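DNA polymerase III subunit beta (Helicobacter pylori 26695, PDB 4S3I) confers processivity on DNA polymerases and other proteins by tethering them to DNA as a sliding ring. Local coordinates at residues R17-F22 and L46-S51; V39-L44 and D65-G70; K56-T61 and E229-T234. One frame throughout, in Å; residues are numbered along the deposited sequence.

How the contacts relate
All three contacts touch one antiparallel sheet that runs from the N-terminal into the central domain. Contact 1 sets the last part of helix 9-19 and the residues after it on strand 43-49, contact 2 lies at the hairpin 39-44 that leads into the same strand, and contact 3 joins the next strand, 53-60, to strand 233-238. The centres of contacts 1 and 3 are about 12 Å apart, those of 2 and 3 about 14 Å, and those of 1 and 2 about 19 Å. Probable backbone hydrogen bonds tie strand 43-49 to strand 53-60, with 2.8 Å between Leu46 N and Ser57 O and likewise 2.8 Å between Leu44 N and Ile59 O.

Contact 1. Residues R17-F22 and L46-S51; sequences RYLQAF and LKASDS
The phenyl ring of Phe22 meets the strand at Ala48 O, which approaches it obliquely and lies 4.1 Å from Phe22 CG. Two carbonyls of its own segment, Tyr18 O and Leu19 O, lie at the ring edge and in its plane. Closer to the backbone, Phe22 CB sits 3.6 Å from Ala48 O and 3.8 Å from Ala48 CB, whereas the far end of the ring leads away from the strand.

Leu19 supplies the other half of the contact with its two methyl branches. CD1 reaches Leu46 CB at 3.5 Å, the two leucine side chains crossing at about a right angle, while CD2 lies beside the next inward-facing residue, 4.0 Å from Ala48 CB. With CG placed beside the backbone N (chi1 -75°), the fork straddles Lys47, whose own side chain turns away. The interface is buried and largely apolar, side chains packing on one another and on the strand backbone.

It sets the last part of helix 9-19 and the residues after it on one face of the sheet. Ile35 of strand 34-40 and Leu55 of strand 53-60 extend the floor beneath Leu19, and Leu212 of helix 203-212 packs against Phe22.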
loop_
_atom_site.group_PDB
_atom_site.type_symbol
_atom_site.label_atom_id
_atom_site.label_comp_id
_atom_site.label_asym_id
_atom_site.label_seq_id
_atom_site.Cartn_x
_atom_site.Cartn_y
_atom_site.Cartn_z
ATOM N N ARG A 17 14.051 -11.819 -6.485
ATOM C CA ARG A 17 13.071 -10.733 -6.510
ATOM C C ARG A 17 12.791 -10.253 -7.932
ATOM O O ARG A 17 11.632 -10.076 -8.320
ATOM C CB ARG A 17 13.492 -9.576 -5.595
ATOM C CG ARG A 17 13.266 -9.892 -4.115
ATOM C CD ARG A 17 13.350 -8.664 -3.194
ATOM N NE ARG A 17 13.317 -9.083 -1.791
ATOM C CZ ARG A 17 12.220 -9.482 -1.147
ATOM N NH1 ARG A 17 11.043 -9.513 -1.767
ATOM N NH2 ARG A 17 12.298 -9.854 0.121
ATOM N N TYR A 18 13.848 -10.073 -8.712
ATOM C CA TYR A 18 13.691 -9.643 -10.093
ATOM C C TYR A 18 12.915 -10.645 -10.915
ATOM O O TYR A 18 12.200 -10.273 -11.842
ATOM C CB TYR A 18 15.051 -9.461 -10.742
ATOM C CG TYR A 18 15.782 -8.215 -10.318
ATOM C CD1 TYR A 18 15.199 -6.962 -10.462
ATOM C CD2 TYR A 18 17.075 -8.290 -9.816
ATOM C CE1 TYR A 18 15.882 -5.808 -10.094
ATOM C CE2 TYR A 18 17.765 -7.152 -9.447
ATOM C CZ TYR A 18 17.165 -5.916 -9.588
ATOM O OH TYR A 18 17.863 -4.787 -9.221
ATOM N N LEU A 19 13.076 -11.922 -10.585
ATOM C CA LEU A 19 12.509 -12.984 -11.402
ATOM C C LEU A 19 11.019 -13.209 -11.167
ATOM O O LEU A 19 10.355 -13.851 -11.982
ATOM C CB LEU A 19 13.287 -14.283 -11.177
ATOM C CG LEU A 19 14.649 -14.292 -11.871
ATOM C CD1 LEU A 19 15.510 -15.412 -11.305
ATOM C CD2 LEU A 19 14.485 -14.481 -13.384
ATOM N N GLN A 20 10.493 -12.680 -10.065
ATOM C CA GLN A 20 9.103 -12.955 -9.692
ATOM C C GLN A 20 8.127 -12.524 -10.786
ATOM O O GLN A 20 7.148 -13.214 -11.060
ATOM C CB GLN A 20 8.761 -12.289 -8.360
ATOM C CG GLN A 20 9.583 -12.823 -7.196
ATOM C CD GLN A 20 9.360 -14.306 -6.967
ATOM O OE1 GLN A 20 8.233 -14.732 -6.693
ATOM N NE2 GLN A 20 10.423 -15.106 -7.101
ATOM N N ALA A 21 8.423 -11.403 -11.442
ATOM C CA ALA A 21 7.493 -10.829 -12.412
ATOM C C ALA A 21 7.350 -11.673 -13.664
ATOM O O ALA A 21 6.459 -11.437 -14.483
ATOM C CB ALA A 21 7.908 -9.414 -12.777
ATOM N N PHE A 22 8.233 -12.655 -13.824
ATOM C CA PHE A 22 8.250 -13.467 -15.035
ATOM C C PHE A 22 7.696 -14.862 -14.798
ATOM O O PHE A 22 7.838 -15.737 -15.646
ATOM C CB PHE A 22 9.669 -13.564 -15.594
ATOM C CG PHE A 22 10.269 -12.232 -15.927
ATOM C CD1 PHE A 22 10.256 -11.760 -17.237
ATOM C CD2 PHE A 22 10.825 -11.436 -14.935
ATOM C CE1 PHE A 22 10.803 -10.513 -17.549
ATOM C CE2 PHE A 22 11.371 -10.183 -15.244
ATOM C CZ PHE A 22 11.355 -9.728 -16.549
ATOM N N LEU A 46 19.891 -18.147 -13.307
ATOM C CA LEU A 46 18.504 -18.331 -12.929
ATOM C C LEU A 46 17.685 -17.706 -14.049
ATOM O O LEU A 46 17.940 -16.561 -14.444
ATOM C CB LEU A 46 18.221 -17.649 -11.586
ATOM C CG LEU A 46 19.135 -17.985 -10.400
ATOM C CD1 LEU A 46 20.332 -17.059 -10.348
ATOM C CD2 LEU A 46 18.382 -17.908 -9.057
ATOM N N LYS A 47 16.740 -18.453 -14.609
ATOM C CA LYS A 47 15.925 -17.867 -15.667
ATOM C C LYS A 47 14.449 -18.231 -15.589
ATOM O O LYS A 47 14.086 -19.344 -15.206
ATOM C CB LYS A 47 16.494 -18.162 -17.057
ATOM C CG LYS A 47 16.387 -19.589 -17.518
ATOM C CD LYS A 47 16.769 -19.668 -18.995
ATOM C CE LYS A 47 16.806 -21.106 -19.507
ATOM N NZ LYS A 47 18.035 -21.836 -19.082
ATOM N N ALA A 48 13.613 -17.258 -15.935
ATOM C CA ALA A 48 12.165 -17.430 -15.983
ATOM C C ALA A 48 11.670 -16.803 -17.276
ATOM O O ALA A 48 11.869 -15.604 -17.505
ATOM C CB ALA A 48 11.523 -16.761 -14.793
ATOM N N SER A 49 11.035 -17.602 -18.125
ATOM C CA SER A 49 10.605 -17.119 -19.432
ATOM C C SER A 49 9.427 -17.915 -19.976
ATOM O O SER A 49 9.164 -19.041 -19.540
ATOM C CB SER A 49 11.764 -17.192 -20.430
ATOM O OG SER A 49 12.040 -18.526 -20.820
ATOM N N ASP A 50 8.721 -17.319 -20.930
ATOM C CA ASP A 50 7.766 -18.055 -21.743
ATOM C C ASP A 50 7.962 -17.626 -23.187
ATOM O O ASP A 50 8.980 -17.017 -23.517
ATOM C CB ASP A 50 6.319 -17.835 -21.271
ATOM C CG ASP A 50 5.938 -16.363 -21.168
ATOM O OD1 ASP A 50 6.252 -15.582 -22.095
ATOM O OD2 ASP A 50 5.311 -15.983 -20.152
ATOM N N SER A 51 6.993 -17.922 -24.042
ATOM C CA SER A 51 7.072 -17.535 -25.449
ATOM C C SER A 51 7.126 -16.009 -25.639
ATOM O O SER A 51 7.683 -15.518 -26.622
ATOM C CB SER A 51 5.879 -18.111 -26.221
ATOM O OG SER A 51 4.656 -17.605 -25.698
#

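Contact 2. Residues V39-L44 and D65-G70; sequences VIKEKL and DKEGVG
Glu67 reaches Lys41 because its CG stands beside its own backbone N (chi1 -63°) and the chain beyond is straight (chi2 178°), which carries the carboxylate across to the turn of the opposing hairpin. There OE2 accepts a hydrogen bond from the backbone N of Lys41, with 2.7 Å between Lys41 N and Glu67 OE2. The bond is short but bent, at 134°, and the amide comes from above the carboxylate plane. Lys41 engages mainly through its backbone N; of its side chain, CG comes within 4.0 Å of Glu67 OE2.

The shaft of Glu67 lies over the strand end on its way to the turn, with CB 3.5 Å from Val39 O and CG 4.3 Å from Val39 CG1. Deeper in, a straight backbone bond runs from Val39 N to Gly68 O at 2.9 Å. Val39 is buried, whereas Glu67 is exposed. The hairpin itself is a type II' beta turn from Ile40 to Lys43, closed by backbone bonds in both directions between those two residues. Glu42 OE2 lies 6.2 Å from Glu67 OE2, and the like charges may weakly influence each other.

The contact joins strand 34-40 to strand 68-73, an outermost strand of its sheet within this chain. Within 65-70 the chain turns a corner at Asp65, where Asp65 and Lys66 form a classic beta bulge opposite Lys4. Val39 also packs on Ile5 of strand 4-7 and on Ser64 of strand 63-66.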
loop_
_atom_site.group_PDB
_atom_site.type_symbol
_atom_site.label_atom_id
_atom_site.label_comp_id
_atom_site.label_asym_id
_atom_site.label_seq_id
_atom_site.Cartn_x
_atom_site.Cartn_y
_atom_site.Cartn_z
ATOM N N VAL A 39 24.162 -24.395 -13.053
ATOM C CA VAL A 39 25.470 -24.062 -12.503
ATOM C C VAL A 39 26.503 -24.327 -13.584
ATOM O O VAL A 39 26.623 -25.451 -14.069
ATOM C CB VAL A 39 25.791 -24.854 -11.218
ATOM C CG1 VAL A 39 27.163 -24.465 -10.688
ATOM C CG2 VAL A 39 24.720 -24.593 -10.147
ATOM N N ILE A 40 27.216 -23.275 -13.980
ATOM C CA ILE A 40 28.278 -23.376 -14.975
ATOM C C ILE A 40 29.523 -22.670 -14.448
ATOM O O ILE A 40 29.525 -21.444 -14.298
ATOM C CB ILE A 40 27.879 -22.710 -16.306
ATOM C CG1 ILE A 40 26.677 -23.426 -16.921
ATOM C CG2 ILE A 40 29.049 -22.735 -17.286
ATOM C CD1 ILE A 40 26.163 -22.803 -18.211
ATOM N N LYS A 41 30.573 -23.442 -14.173
ATOM C CA LYS A 41 31.797 -22.898 -13.583
ATOM C C LYS A 41 31.482 -22.157 -12.284
ATOM O O LYS A 41 30.904 -22.737 -11.363
ATOM C CB LYS A 41 32.546 -22.021 -14.595
ATOM C CG LYS A 41 33.046 -22.813 -15.808
ATOM C CD LYS A 41 33.370 -21.919 -16.994
ATOM C CE LYS A 41 33.529 -22.745 -18.265
ATOM N NZ LYS A 41 33.662 -21.887 -19.480
ATOM N N GLU A 42 31.834 -20.883 -12.202
ATOM C CA GLU A 42 31.591 -20.162 -10.959
ATOM C C GLU A 42 30.350 -19.271 -10.995
ATOM O O GLU A 42 30.255 -18.317 -10.224
ATOM C CB GLU A 42 32.826 -19.358 -10.542
ATOM C CG GLU A 42 33.543 -19.918 -9.309
ATOM C CD GLU A 42 34.082 -21.333 -9.512
ATOM O OE1 GLU A 42 33.995 -22.144 -8.562
ATOM O OE2 GLU A 42 34.599 -21.634 -10.612
ATOM N N LYS A 43 29.403 -19.582 -11.881
ATOM C CA LYS A 43 28.143 -18.826 -11.949
ATOM C C LYS A 43 26.930 -19.726 -11.703
ATOM O O LYS A 43 26.944 -20.913 -12.059
ATOM C CB LYS A 43 27.987 -18.124 -13.308
ATOM C CG LYS A 43 28.997 -17.003 -13.610
ATOM C CD LYS A 43 28.682 -16.331 -14.955
ATOM C CE LYS A 43 29.526 -15.079 -15.207
ATOM N NZ LYS A 43 29.183 -14.427 -16.509
ATOM N N LEU A 44 25.895 -19.162 -11.078
ATOM C CA LEU A 44 24.561 -19.773 -11.059
ATOM C C LEU A 44 23.651 -18.908 -11.916
ATOM O O LEU A 44 23.474 -17.727 -11.637
ATOM C CB LEU A 44 23.988 -19.842 -9.639
ATOM C CG LEU A 44 22.493 -20.177 -9.572
ATOM C CD1 LEU A 44 22.268 -21.641 -9.920
ATOM C CD2 LEU A 44 21.907 -19.865 -8.207
ATOM N N ASP A 65 30.742 -27.354 -6.155
ATOM C CA ASP A 65 31.257 -28.716 -6.040
ATOM C C ASP A 65 30.772 -29.572 -7.193
ATOM O O ASP A 65 31.415 -30.553 -7.580
ATOM C CB ASP A 65 30.800 -29.356 -4.721
ATOM C CG ASP A 65 31.171 -28.533 -3.506
ATOM O OD1 ASP A 65 31.382 -27.313 -3.658
ATOM O OD2 ASP A 65 31.239 -29.112 -2.399
ATOM N N LYS A 66 29.621 -29.200 -7.738
ATOM C CA LYS A 66 28.967 -30.021 -8.752
ATOM C C LYS A 66 28.113 -29.163 -9.677
ATOM O O LYS A 66 27.233 -28.424 -9.219
ATOM C CB LYS A 66 28.115 -31.111 -8.092
ATOM C CG LYS A 66 27.018 -31.681 -8.982
ATOM C CD LYS A 66 27.582 -32.528 -10.103
ATOM C CE LYS A 66 28.159 -33.824 -9.566
ATOM N NZ LYS A 66 28.509 -34.776 -10.659
ATOM N N GLU A 67 28.389 -29.259 -10.976
ATOM C CA GLU A 67 27.668 -28.499 -11.992
ATOM C C GLU A 67 26.474 -29.288 -12.541
ATOM O O GLU A 67 26.513 -30.518 -12.621
ATOM C CB GLU A 67 28.619 -28.127 -13.134
ATOM C CG GLU A 67 29.766 -27.222 -12.715
ATOM C CD GLU A 67 30.712 -26.918 -13.862
ATOM O OE1 GLU A 67 30.688 -27.667 -14.860
ATOM O OE2 GLU A 67 31.475 -25.935 -13.764
ATOM N N GLY A 68 25.412 -28.576 -12.913
ATOM C CA GLY A 68 24.227 -29.214 -13.462
ATOM C C GLY A 68 23.029 -28.277 -13.510
ATOM O O GLY A 68 23.149 -27.086 -13.202
ATOM N N VAL A 69 21.871 -28.822 -13.883
ATOM C CA VAL A 69 20.661 -28.018 -14.047
ATOM C C VAL A 69 19.517 -28.555 -13.194
ATOM O O VAL A 69 19.524 -29.725 -12.809
ATOM C CB VAL A 69 20.210 -28.016 -15.517
ATOM C CG1 VAL A 69 21.231 -27.303 -16.389
ATOM C CG2 VAL A 69 20.009 -29.451 -16.009
ATOM N N GLY A 70 18.533 -27.703 -12.918
ATOM C CA GLY A 70 17.333 -28.090 -12.188
ATOM C C GLY A 70 16.289 -26.981 -12.291
ATOM O O GLY A 70 16.515 -25.989 -12.980
#

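Contact 3. Residues K56-T61 and E229-T234; sequences KSYIFT and ENEMHT
Tyr58 reaches from strand 53-60 toward the turn before strand 233-238. Its CB passes close to Leu44 O of the adjoining strand, and CG lies between the backbone N and the carbonyl carbon (chi1 84°), which swings the ring toward Glu231. CD1 comes 3.8 Å from Glu231 O, and CE1 comes nearest, with 3.0 Å from Tyr58 CE1 to Glu231 O, so that this carbonyl faces the ring edge near its plane. CZ and OH, farther out, skirt the same oxygen. On the other edge, CE2 stands over the centre of the Phe60 ring, and Lys43 makes a cation-pi contact with Tyr58.

A hydrogen bond links the residue one earlier in the strand. Ser57 OG meets His233 ND1 at 2.7 Å, in the plane of the imidazole and at its edge; either may donate. One face of that imidazole carries Met232 CG, and Tyr18 of helix 9-19 packs against the ring edge-to-face, so the histidine is fixed on several sides.

The backbones are joined by two nearly straight bonds between Lys56 and Thr234, each 2.8 Å: Lys56 N to Thr234 O and Thr234 N to Lys56 O. Beyond them the pairing frays, and Tyr58 N reaches Met232 O only through a weak bond. Asn230 shapes the turn at this point: its OD1 accepts from His233 N at 2.8 Å, an Asx motif, and more weakly from Met232 N.

Such antiparallel pairing between segments 168 residues apart in sequence is the seam by which the N-terminal and central domains share one continuous sheet. In the ring-shaped processivity factors of this family, sheets of this kind form the outer wall, while the helices line the channel for DNA.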
loop_
_atom_site.group_PDB
_atom_site.type_symbol
_atom_site.label_atom_id
_atom_site.label_comp_id
_atom_site.label_asym_id
_atom_site.label_seq_id
_atom_site.Cartn_x
_atom_site.Cartn_y
_atom_site.Cartn_z
ATOM N N LYS A 56 16.914 -13.745 -17.905
ATOM C CA LYS A 56 17.972 -14.660 -17.495
ATOM C C LYS A 56 19.026 -13.858 -16.736
ATOM O O LYS A 56 19.539 -12.855 -17.242
ATOM C CB LYS A 56 18.585 -15.345 -18.721
ATOM C CG LYS A 56 19.815 -16.195 -18.442
ATOM C CD LYS A 56 20.327 -16.802 -19.751
ATOM C CE LYS A 56 21.453 -17.802 -19.521
ATOM N NZ LYS A 56 21.807 -18.524 -20.783
ATOM N N SER A 57 19.327 -14.283 -15.515
ATOM C CA SER A 57 20.270 -13.570 -14.661
ATOM C C SER A 57 21.315 -14.540 -14.141
ATOM O O SER A 57 21.139 -15.761 -14.237
ATOM C CB SER A 57 19.540 -12.946 -13.468
ATOM O OG SER A 57 18.477 -12.108 -13.881
ATOM N N TYR A 58 22.396 -14.011 -13.578
ATOM C CA TYR A 58 23.345 -14.867 -12.874
ATOM C C TYR A 58 23.815 -14.233 -11.573
ATOM O O TYR A 58 23.805 -13.005 -11.427
ATOM C CB TYR A 58 24.549 -15.234 -13.753
ATOM C CG TYR A 58 25.652 -14.196 -13.768
ATOM C CD1 TYR A 58 25.701 -13.227 -14.756
ATOM C CD2 TYR A 58 26.661 -14.199 -12.800
ATOM C CE1 TYR A 58 26.713 -12.285 -14.783
ATOM C CE2 TYR A 58 27.668 -13.253 -12.813
ATOM C CZ TYR A 58 27.690 -12.300 -13.810
ATOM O OH TYR A 58 28.689 -11.353 -13.838
ATOM N N ILE A 59 24.227 -15.080 -10.634
ATOM C CA ILE A 59 25.026 -14.640 -9.501
ATOM C C ILE A 59 26.266 -15.523 -9.446
ATOM O O ILE A 59 26.253 -16.655 -9.943
ATOM C CB ILE A 59 24.259 -14.717 -8.169
ATOM C CG1 ILE A 59 23.854 -16.158 -7.846
ATOM C CG2 ILE A 59 23.046 -13.780 -8.189
ATOM C CD1 ILE A 59 23.171 -16.319 -6.459
ATOM N N PHE A 60 27.341 -15.001 -8.859
ATOM C CA PHE A 60 28.549 -15.790 -8.682
ATOM C C PHE A 60 28.317 -16.726 -7.517
ATOM O O PHE A 60 27.682 -16.348 -6.533
ATOM C CB PHE A 60 29.744 -14.889 -8.368
ATOM C CG PHE A 60 30.218 -14.070 -9.537
ATOM C CD1 PHE A 60 30.853 -14.682 -10.618
ATOM C CD2 PHE A 60 30.052 -12.692 -9.548
ATOM C CE1 PHE A 60 31.297 -13.932 -11.700
ATOM C CE2 PHE A 60 30.496 -11.929 -10.625
ATOM C CZ PHE A 60 31.118 -12.551 -11.701
ATOM N N THR A 61 28.834 -17.941 -7.616
ATOM C CA THR A 61 28.790 -18.880 -6.503
ATOM C C THR A 61 29.929 -18.610 -5.522
ATOM O O THR A 61 31.023 -18.207 -5.928
ATOM C CB THR A 61 28.900 -20.331 -6.998
ATOM O OG1 THR A 61 30.169 -20.516 -7.636
ATOM C CG2 THR A 61 27.784 -20.638 -7.986
ATOM N N GLU A 229 20.452 -6.310 -22.665
ATOM C CA GLU A 229 21.478 -6.958 -21.849
ATOM C C GLU A 229 22.396 -5.978 -21.116
ATOM O O GLU A 229 22.831 -4.970 -21.685
ATOM C CB GLU A 229 22.342 -7.902 -22.709
ATOM C CG GLU A 229 21.608 -8.641 -23.807
ATOM C CD GLU A 229 22.543 -9.360 -24.778
ATOM O OE1 GLU A 229 22.436 -9.111 -26.006
ATOM O OE2 GLU A 229 23.375 -10.175 -24.313
ATOM N N ASN A 230 22.676 -6.277 -19.848
ATOM C CA ASN A 230 23.837 -5.697 -19.159
ATOM C C ASN A 230 24.650 -6.833 -18.552
ATOM O O ASN A 230 24.478 -7.988 -18.965
ATOM C CB ASN A 230 23.445 -4.634 -18.124
ATOM C CG ASN A 230 22.576 -5.178 -17.003
ATOM O OD1 ASN A 230 22.373 -6.397 -16.858
ATOM N ND2 ASN A 230 22.047 -4.268 -16.195
ATOM N N GLU A 231 25.522 -6.544 -17.588
ATOM C CA GLU A 231 26.411 -7.605 -17.111
ATOM C C GLU A 231 25.648 -8.700 -16.362
ATOM O O GLU A 231 25.965 -9.884 -16.503
ATOM C CB GLU A 231 27.582 -7.055 -16.286
ATOM C CG GLU A 231 28.839 -7.942 -16.347
ATOM C CD GLU A 231 30.137 -7.138 -16.415
ATOM O OE1 GLU A 231 31.055 -7.416 -15.607
ATOM O OE2 GLU A 231 30.239 -6.239 -17.281
ATOM N N MET A 232 24.622 -8.309 -15.605
ATOM C CA MET A 232 23.850 -9.271 -14.810
ATOM C C MET A 232 22.638 -9.900 -15.532
ATOM O O MET A 232 22.314 -11.074 -15.306
ATOM C CB MET A 232 23.395 -8.640 -13.481
ATOM C CG MET A 232 22.527 -9.567 -12.630
ATOM S SD MET A 232 22.086 -8.903 -11.004
ATOM C CE MET A 232 20.991 -10.212 -10.416
ATOM N N HIS A 233 21.972 -9.131 -16.389
ATOM C CA HIS A 233 20.696 -9.565 -16.952
ATOM C C HIS A 233 20.659 -9.684 -18.469
ATOM O O HIS A 233 21.275 -8.885 -19.184
ATOM C CB HIS A 233 19.589 -8.596 -16.541
ATOM C CG HIS A 233 19.436 -8.433 -15.064
ATOM N ND1 HIS A 233 19.090 -9.478 -14.231
ATOM C CD2 HIS A 233 19.552 -7.342 -14.273
ATOM C CE1 HIS A 233 19.011 -9.036 -12.990
ATOM N NE2 HIS A 233 19.285 -7.742 -12.985
ATOM N N THR A 234 19.919 -10.682 -18.952
ATOM C CA THR A 234 19.490 -10.724 -20.344
ATOM C C THR A 234 17.969 -10.807 -20.325
ATOM O O THR A 234 17.401 -11.793 -19.856
ATOM C CB THR A 234 20.057 -11.929 -21.108
ATOM O OG1 THR A 234 21.490 -11.935 -21.020
ATOM C CG2 THR A 234 19.626 -11.889 -22.586
#